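Local atomic coordinates of C-1-tetrahydrofolate synthase, cytoplasmic, putative (PDB entry 4CJX), a protein that probably interconverts one-carbon forms of tetrahydrofolate, as a homodimeric enzyme with NADP-dependent methylenetetrahydrofolate dehydrogenase and methenyltetrahydrofolate cyclohydrolase activities. Residues A36-L41 with A82-R87. Sequence-based numbering, arbitrary orientation.
Sequences AIQKEL and AACGFR
Leu41 and Cys84 bring the two backbones nearest, with 6.3 Å between the CA of Leu41 and the CA of Cys84. Residues 36-41 form one and a half turns in the middle of helix 30-51, whereas 82-87 carry the chain from the end of helix 68-83 into strand 87-93. The turn is made at Gly85, whose positive phi of 91° closes a Schellman motif; a CB at this phi would collide with the carbonyl oxygen of Cys84, which glycine avoids.

Cys84 carries the contact. Its sulfur stands beside its own backbone N (chi1 -63°) and rests against the helix, with SG 3.7 Å from CB of Gln38 and 3.6 Å from the carbonyl O of Gln38. A small, polarisable thiol suits this close approach to backbone, though it is the hydroxyl of Thr42 that hydrogen-bonds that carbonyl. The CG of Gln38 lies 3.9 Å from the same sulfur, so the aliphatic root of the glutamine does the touching; the chain then runs on extended, and its NE2 is hydrogen-bonded to Ser302 of helix 296-316. Leu41 adds a looser apolar contact, its CB 4.5 Å from the SG of Cys84, while its side chain also packs on Leu305 and Leu309. Beyond the contact, the side chain of Phe86 packs on Val45 of helix 30-51 and on Thr308.

In the catalytic domain, the contact seats a Schellman-capped helix end against a long helix, at the return from the helix of the beta-alpha-beta crossover 58-64, 68-83, 87-93, whose two strands are parallel neighbours.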
loop_
_atom_site.group_PDB
_atom_site.type_symbol
_atom_site.label_atom_id
_atom_site.label_comp_id
_atom_site.label_asym_id
_atom_site.label_seq_id
_atom_site.Cartn_x
_atom_site.Cartn_y
_atom_site.Cartn_z
ATOM N N ALA B 36 30.366 3.965 -2.679
ATOM C CA ALA B 36 30.693 3.461 -1.333
ATOM C C ALA B 36 29.965 2.157 -1.026
ATOM O O ALA B 36 30.566 1.187 -0.550
ATOM C CB ALA B 36 30.386 4.496 -0.258
ATOM N N ILE B 37 28.681 2.130 -1.323
ATOM C CA ILE B 37 27.894 0.917 -1.202
ATOM C C ILE B 37 28.523 -0.217 -2.006
ATOM O O ILE B 37 28.708 -1.320 -1.487
ATOM C CB ILE B 37 26.466 1.150 -1.708
ATOM C CG1 ILE B 37 25.726 2.130 -0.768
ATOM C CG2 ILE B 37 25.731 -0.177 -1.865
ATOM C CD1 ILE B 37 24.399 2.655 -1.288
ATOM N N GLN B 38 28.854 0.041 -3.267
ATOM C CA GLN B 38 29.368 -1.025 -4.130
ATOM C C GLN B 38 30.754 -1.506 -3.714
ATOM O O GLN B 38 31.117 -2.649 -3.960
ATOM C CB GLN B 38 29.313 -0.596 -5.595
ATOM C CG GLN B 38 27.870 -0.595 -6.078
ATOM C CD GLN B 38 27.651 0.018 -7.446
ATOM O OE1 GLN B 38 28.559 0.102 -8.276
ATOM N NE2 GLN B 38 26.424 0.450 -7.690
ATOM N N LYS B 39 31.514 -0.641 -3.049
ATOM C CA LYS B 39 32.823 -1.020 -2.524
ATOM C C LYS B 39 32.654 -2.023 -1.396
ATOM O O LYS B 39 33.466 -2.935 -1.242
ATOM C CB LYS B 39 33.591 0.211 -2.010
ATOM C CG LYS B 39 34.952 -0.120 -1.422
ATOM N N GLU B 40 31.600 -1.846 -0.606
ATOM C CA GLU B 40 31.366 -2.699 0.543
ATOM C C GLU B 40 30.775 -4.017 0.067
ATOM O O GLU B 40 31.145 -5.069 0.572
ATOM C CB GLU B 40 30.447 -2.018 1.559
ATOM N N LEU B 41 29.855 -3.954 -0.899
ATOM C CA LEU B 41 29.319 -5.164 -1.530
ATOM C C LEU B 41 30.408 -6.024 -2.171
ATOM O O LEU B 41 30.378 -7.220 -2.051
ATOM C CB LEU B 41 28.271 -4.821 -2.591
ATOM C CG LEU B 41 26.959 -4.181 -2.128
ATOM C CD1 LEU B 41 26.042 -3.958 -3.313
ATOM C CD2 LEU B 41 26.229 -4.987 -1.075
ATOM N N ALA B 82 28.686 -6.962 -12.500
ATOM C CA ALA B 82 29.959 -7.536 -12.870
ATOM C C ALA B 82 31.087 -6.973 -12.012
ATOM O O ALA B 82 31.943 -7.724 -11.555
ATOM C CB ALA B 82 30.237 -7.333 -14.349
ATOM N N ALA B 83 31.081 -5.671 -11.763
ATOM C CA ALA B 83 32.134 -5.039 -10.955
ATOM C C ALA B 83 32.140 -5.502 -9.493
ATOM O O ALA B 83 33.220 -5.564 -8.872
ATOM C CB ALA B 83 32.032 -3.524 -11.028
ATOM N N CYS B 84 30.973 -5.844 -8.948
ATOM C CA CYS B 84 30.899 -6.303 -7.559
ATOM C C CYS B 84 31.144 -7.828 -7.363
ATOM O O CYS B 84 31.087 -8.343 -6.240
ATOM C CB CYS B 84 29.578 -5.849 -6.926
ATOM S SG CYS B 84 29.441 -4.026 -6.851
ATOM N N GLY B 85 31.438 -8.538 -8.448
ATOM C CA GLY B 85 31.711 -9.976 -8.364
ATOM C C GLY B 85 30.506 -10.873 -8.548
ATOM O O GLY B 85 30.573 -12.081 -8.270
ATOM N N PHE B 86 29.406 -10.300 -9.029
ATOM C CA PHE B 86 28.197 -11.061 -9.303
ATOM C C PHE B 86 28.340 -11.745 -10.652
ATOM O O PHE B 86 29.143 -11.322 -11.482
ATOM C CB PHE B 86 26.979 -10.136 -9.397
ATOM C CG PHE B 86 26.545 -9.525 -8.093
ATOM C CD1 PHE B 86 27.450 -9.213 -7.085
ATOM C CD2 PHE B 86 25.216 -9.228 -7.897
ATOM C CE1 PHE B 86 27.021 -8.648 -5.904
ATOM C CE2 PHE B 86 24.782 -8.650 -6.720
ATOM C CZ PHE B 86 25.689 -8.373 -5.719
ATOM N N ARG B 87 27.526 -12.776 -10.870
ATOM C CA ARG B 87 27.330 -13.367 -12.192
ATOM C C ARG B 87 26.089 -12.762 -12.849
ATOM O O ARG B 87 25.088 -12.565 -12.176
ATOM C CB ARG B 87 27.121 -14.878 -12.068
ATOM C CG ARG B 87 27.283 -15.618 -13.382
ATOM C CD ARG B 87 26.538 -16.944 -13.374
ATOM N NE ARG B 87 26.873 -17.761 -14.539
#